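Local coordinates for protein carboxylesterase SOBER1 (Arabidopsis thaliana, PDB 6AVX) that hydrolyses carboxylic esters with short acyl chains and phosphatidylcholine, and dampens the plant hypersensitive response triggered by the bacterial effector AvrBsT, at residues D61-I73 / D162-L174. The protein carries 1 engineered substitution. Numbering follows the deposited sequence.
Engineered in segment 61-73: Leu67 (natural residue Phe).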
loop_
_atom_site.group_PDB
_atom_site.type_symbol
_atom_site.label_atom_id
_atom_site.label_comp_id
_atom_site.label_asym_id
_atom_site.label_seq_id
_atom_site.Cartn_x
_atom_site.Cartn_y
_atom_site.Cartn_z
ATOM N N ASP A 61 6.177 -8.961 9.871
ATOM C CA ASP A 61 5.791 -10.348 10.063
ATOM C C ASP A 61 4.304 -10.518 9.814
ATOM O O ASP A 61 3.494 -9.654 10.159
ATOM C CB ASP A 61 6.157 -10.819 11.464
ATOM C CG ASP A 61 6.147 -12.328 11.598
ATOM O OD1 ASP A 61 6.208 -13.045 10.575
ATOM O OD2 ASP A 61 6.095 -12.778 12.765
ATOM N N VAL A 62 3.960 -11.663 9.236
ATOM C CA VAL A 62 2.596 -12.054 8.891
ATOM C C VAL A 62 2.321 -13.339 9.668
ATOM O O VAL A 62 2.908 -14.384 9.354
ATOM C CB VAL A 62 2.454 -12.265 7.376
ATOM C CG1 VAL A 62 1.043 -12.731 7.028
ATOM C CG2 VAL A 62 2.820 -10.985 6.627
ATOM N N PRO A 63 1.490 -13.306 10.708
ATOM C CA PRO A 63 1.318 -14.512 11.534
ATOM C C PRO A 63 0.582 -15.644 10.848
ATOM O O PRO A 63 0.895 -16.810 11.109
ATOM C CB PRO A 63 0.530 -14.005 12.753
ATOM C CG PRO A 63 0.776 -12.545 12.804
ATOM C CD PRO A 63 0.956 -12.103 11.373
ATOM N N GLU A 64 -0.371 -15.343 9.974
ATOM C CA GLU A 64 -1.337 -16.340 9.554
ATOM C C GLU A 64 -1.832 -16.024 8.162
ATOM O O GLU A 64 -1.936 -14.859 7.760
ATOM C CB GLU A 64 -2.575 -16.356 10.458
ATOM C CG GLU A 64 -2.463 -17.231 11.683
ATOM C CD GLU A 64 -3.822 -17.654 12.216
ATOM O OE1 GLU A 64 -4.848 -17.300 11.593
ATOM O OE2 GLU A 64 -3.865 -18.342 13.258
ATOM N N LEU A 65 -2.177 -17.083 7.451
ATOM C CA LEU A 65 -2.917 -16.949 6.223
ATOM C C LEU A 65 -4.161 -17.838 6.333
ATOM O O LEU A 65 -4.141 -18.879 7.007
ATOM C CB LEU A 65 -2.045 -17.336 5.033
ATOM C CG LEU A 65 -0.708 -16.586 4.935
ATOM C CD1 LEU A 65 0.242 -17.291 3.973
ATOM C CD2 LEU A 65 -0.874 -15.125 4.533
ATOM N N PRO A 66 -5.258 -17.426 5.689
ATOM C CA PRO A 66 -5.320 -16.207 4.878
ATOM C C PRO A 66 -5.562 -15.005 5.748
ATOM O O PRO A 66 -5.936 -15.145 6.918
ATOM C CB PRO A 66 -6.541 -16.447 3.998
ATOM C CG PRO A 66 -7.455 -17.290 4.870
ATOM C CD PRO A 66 -6.522 -18.188 5.646
ATOM N N LEU A 67 -5.353 -13.822 5.206
ATOM C CA LEU A 67 -5.738 -12.620 5.921
ATOM C C LEU A 67 -7.248 -12.500 5.808
ATOM O O LEU A 67 -7.824 -12.688 4.730
ATOM C CB LEU A 67 -5.046 -11.381 5.354
ATOM C CG LEU A 67 -3.600 -11.097 5.802
ATOM C CD1 LEU A 67 -3.541 -10.738 7.277
ATOM C CD2 LEU A 67 -2.687 -12.252 5.500
ATOM N N LYS A 68 -7.885 -12.245 6.940
ATOM C CA LYS A 68 -9.329 -12.213 7.037
ATOM C C LYS A 68 -9.682 -11.139 8.036
ATOM O O LYS A 68 -8.813 -10.527 8.665
ATOM C CB LYS A 68 -9.893 -13.553 7.523
ATOM C CG LYS A 68 -10.272 -14.465 6.399
ATOM C CD LYS A 68 -10.865 -15.790 6.866
ATOM C CE LYS A 68 -12.232 -15.620 7.508
ATOM N NZ LYS A 68 -12.254 -16.218 8.867
ATOM N N VAL A 69 -10.980 -10.878 8.145
ATOM C CA VAL A 69 -11.450 -10.102 9.275
ATOM C C VAL A 69 -11.176 -10.931 10.518
ATOM O O VAL A 69 -11.601 -12.089 10.615
ATOM C CB VAL A 69 -12.933 -9.762 9.117
ATOM C CG1 VAL A 69 -13.407 -8.926 10.303
ATOM C CG2 VAL A 69 -13.185 -9.023 7.802
ATOM N N GLY A 70 -10.412 -10.369 11.442
ATOM C CA GLY A 70 -10.074 -11.052 12.672
ATOM C C GLY A 70 -8.811 -11.876 12.621
ATOM O O GLY A 70 -8.512 -12.581 13.593
ATOM N N SER A 71 -8.062 -11.822 11.525
ATOM C CA SER A 71 -6.802 -12.542 11.461
ATOM C C SER A 71 -5.757 -11.815 12.309
ATOM O O SER A 71 -5.756 -10.581 12.371
ATOM C CB SER A 71 -6.319 -12.636 10.011
ATOM O OG SER A 71 -7.191 -13.442 9.235
ATOM N N PRO A 72 -4.870 -12.544 12.987
ATOM C CA PRO A 72 -3.842 -11.880 13.799
ATOM C C PRO A 72 -2.811 -11.138 12.954
ATOM O O PRO A 72 -2.453 -11.558 11.851
ATOM C CB PRO A 72 -3.200 -13.039 14.574
ATOM C CG PRO A 72 -3.475 -14.249 13.758
ATOM C CD PRO A 72 -4.806 -14.012 13.104
ATOM N N ILE A 73 -2.330 -10.022 13.509
ATOM C CA ILE A 73 -1.357 -9.123 12.878
ATOM C C ILE A 73 -0.283 -8.740 13.906
ATOM O O ILE A 73 -0.126 -9.441 14.909
ATOM C CB ILE A 73 -2.082 -7.913 12.256
ATOM C CG1 ILE A 73 -3.049 -7.307 13.279
ATOM C CG2 ILE A 73 -2.830 -8.346 10.990
ATOM C CD1 ILE A 73 -3.836 -6.121 12.780
ATOM N N ASP A 162 -10.415 -13.430 -4.198
ATOM C CA ASP A 162 -9.139 -13.601 -3.521
ATOM C C ASP A 162 -9.326 -14.488 -2.294
ATOM O O ASP A 162 -10.106 -14.162 -1.391
ATOM C CB ASP A 162 -8.655 -12.209 -3.120
ATOM C CG ASP A 162 -7.203 -12.168 -2.683
ATOM O OD1 ASP A 162 -6.677 -13.167 -2.148
ATOM O OD2 ASP A 162 -6.576 -11.091 -2.872
ATOM N N ARG A 163 -8.598 -15.604 -2.245
ATOM C CA ARG A 163 -8.621 -16.534 -1.122
ATOM C C ARG A 163 -7.337 -16.487 -0.316
ATOM O O ARG A 163 -7.152 -17.297 0.597
ATOM C CB ARG A 163 -8.911 -17.961 -1.597
ATOM C CG ARG A 163 -10.274 -18.087 -2.279
ATOM C CD ARG A 163 -10.737 -19.532 -2.414
ATOM N NE ARG A 163 -10.711 -20.247 -1.133
ATOM C CZ ARG A 163 -10.195 -21.461 -0.938
ATOM N NH1 ARG A 163 -9.684 -22.157 -1.944
ATOM N NH2 ARG A 163 -10.218 -22.000 0.273
ATOM N N MET A 164 -6.456 -15.541 -0.623
ATOM C CA MET A 164 -5.251 -15.355 0.162
ATOM C C MET A 164 -5.358 -14.168 1.095
ATOM O O MET A 164 -4.973 -14.281 2.264
ATOM C CB MET A 164 -4.040 -15.223 -0.748
ATOM C CG MET A 164 -3.798 -16.518 -1.462
ATOM S SD MET A 164 -2.532 -16.425 -2.710
ATOM C CE MET A 164 -1.108 -15.983 -1.711
ATOM N N VAL A 165 -5.888 -13.065 0.610
ATOM C CA VAL A 165 -6.308 -11.937 1.424
ATOM C C VAL A 165 -7.771 -11.764 1.059
ATOM O O VAL A 165 -8.102 -11.279 -0.026
ATOM C CB VAL A 165 -5.500 -10.671 1.135
ATOM C CG1 VAL A 165 -6.037 -9.514 1.975
ATOM C CG2 VAL A 165 -4.027 -10.906 1.426
ATOM N N LEU A 166 -8.656 -12.267 1.920
ATOM C CA LEU A 166 -10.059 -12.347 1.563
ATOM C C LEU A 166 -10.616 -10.976 1.237
ATOM O O LEU A 166 -10.247 -9.969 1.838
ATOM C CB LEU A 166 -10.891 -12.943 2.698
ATOM C CG LEU A 166 -10.589 -14.363 3.148
ATOM C CD1 LEU A 166 -11.880 -14.944 3.676
ATOM C CD2 LEU A 166 -10.051 -15.248 2.073
ATOM N N PHE A 167 -11.533 -10.953 0.283
ATOM C CA PHE A 167 -12.192 -9.710 -0.101
ATOM C C PHE A 167 -12.774 -8.996 1.117
ATOM O O PHE A 167 -12.714 -7.761 1.213
ATOM C CB PHE A 167 -13.267 -10.040 -1.141
ATOM C CG PHE A 167 -13.959 -8.840 -1.735
ATOM C CD1 PHE A 167 -13.317 -8.018 -2.646
ATOM C CD2 PHE A 167 -15.283 -8.560 -1.416
ATOM C CE1 PHE A 167 -13.959 -6.938 -3.212
ATOM C CE2 PHE A 167 -15.931 -7.470 -1.977
ATOM C CZ PHE A 167 -15.268 -6.662 -2.879
ATOM N N GLU A 168 -13.302 -9.754 2.081
ATOM C CA GLU A 168 -13.860 -9.138 3.286
ATOM C C GLU A 168 -12.809 -8.369 4.084
ATOM O O GLU A 168 -13.144 -7.398 4.776
ATOM C CB GLU A 168 -14.517 -10.191 4.182
ATOM C CG GLU A 168 -13.553 -11.248 4.713
ATOM C CD GLU A 168 -14.083 -11.955 5.951
ATOM O OE1 GLU A 168 -13.291 -12.193 6.892
ATOM O OE2 GLU A 168 -15.293 -12.260 5.987
ATOM N N ALA A 169 -11.545 -8.789 4.035
ATOM C CA ALA A 169 -10.495 -8.028 4.698
ATOM C C ALA A 169 -10.288 -6.680 4.034
ATOM O O ALA A 169 -9.939 -5.703 4.709
ATOM C CB ALA A 169 -9.187 -8.811 4.702
ATOM N N GLY A 170 -10.491 -6.603 2.719
ATOM C CA GLY A 170 -10.426 -5.325 2.040
ATOM C C GLY A 170 -11.636 -4.469 2.350
ATOM O O GLY A 170 -11.509 -3.280 2.652
ATOM N N GLN A 171 -12.827 -5.065 2.314
ATOM C CA GLN A 171 -14.031 -4.323 2.666
ATOM C C GLN A 171 -13.949 -3.758 4.077
ATOM O O GLN A 171 -14.463 -2.667 4.331
ATOM C CB GLN A 171 -15.252 -5.229 2.555
ATOM C CG GLN A 171 -15.595 -5.673 1.141
ATOM C CD GLN A 171 -16.783 -6.624 1.125
ATOM O OE1 GLN A 171 -16.748 -7.698 1.731
ATOM N NE2 GLN A 171 -17.849 -6.220 0.447
ATOM N N ALA A 172 -13.285 -4.462 4.994
ATOM C CA ALA A 172 -13.161 -3.990 6.372
ATOM C C ALA A 172 -12.388 -2.688 6.473
ATOM O O ALA A 172 -12.517 -1.973 7.478
ATOM C CB ALA A 172 -12.461 -5.042 7.228
ATOM N N ALA A 173 -11.577 -2.354 5.478
ATOM C CA ALA A 173 -10.861 -1.093 5.530
ATOM C C ALA A 173 -11.816 0.087 5.495
ATOM O O ALA A 173 -11.479 1.168 5.981
ATOM C CB ALA A 173 -9.893 -0.995 4.358
ATOM N N LEU A 174 -13.008 -0.088 4.912
ATOM C CA LEU A 174 -13.888 1.060 4.716
ATOM C C LEU A 174 -14.402 1.606 6.037
ATOM O O LEU A 174 -14.263 2.818 6.274
ATOM C CB LEU A 174 -14.995 0.702 3.722
ATOM C CG LEU A 174 -14.474 0.371 2.317
ATOM C CD1 LEU A 174 -15.605 -0.040 1.384
ATOM C CD2 LEU A 174 -13.681 1.533 1.725
#
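In this alpha/beta hydrolase, a single parallel beta bridge between Leu67 and Val165 ties the loop before helix 75-94 to the turn that follows Asp162, the acid of the probable charge relay with Ser108 and His194. Two backbone hydrogen bonds define the bridge: Leu67 N donates to Met164 O at 3.0 Å, and Leu166 N, at the N-cap position of helix 167-171, donates to Leu67 O at 3.0 Å with a fairly straight N-H...O angle of 163°. Alongside them, CB of the engineered Leu67 lies 4.0 Å from Val165 CG1; the Val165 side chain also touches Ser108 and His194, which places the bridge beside the probable catalytic centre. Asp162 shapes this turn as an Asx motif: its OD1 accepts hydrogen bonds from Met164 N nearly along the C-O axis and from Val165 N above the carboxylate plane, while OD2 is hydrogen-bonded to His194 ND1. Farther along, Glu168 CG sits between its own backbone N and carbonyl carbon (chi1 63°), and the extended chain beyond carries the carboxylate across Val69, whose CG2 is 3.8 Å from Glu168 CG and 4.1 Å from Ala172 CB. Glu168 OE1 accepts a hydrogen bond from Val69 N at 2.9 Å, on its anti side and 24° out of the carboxylate plane.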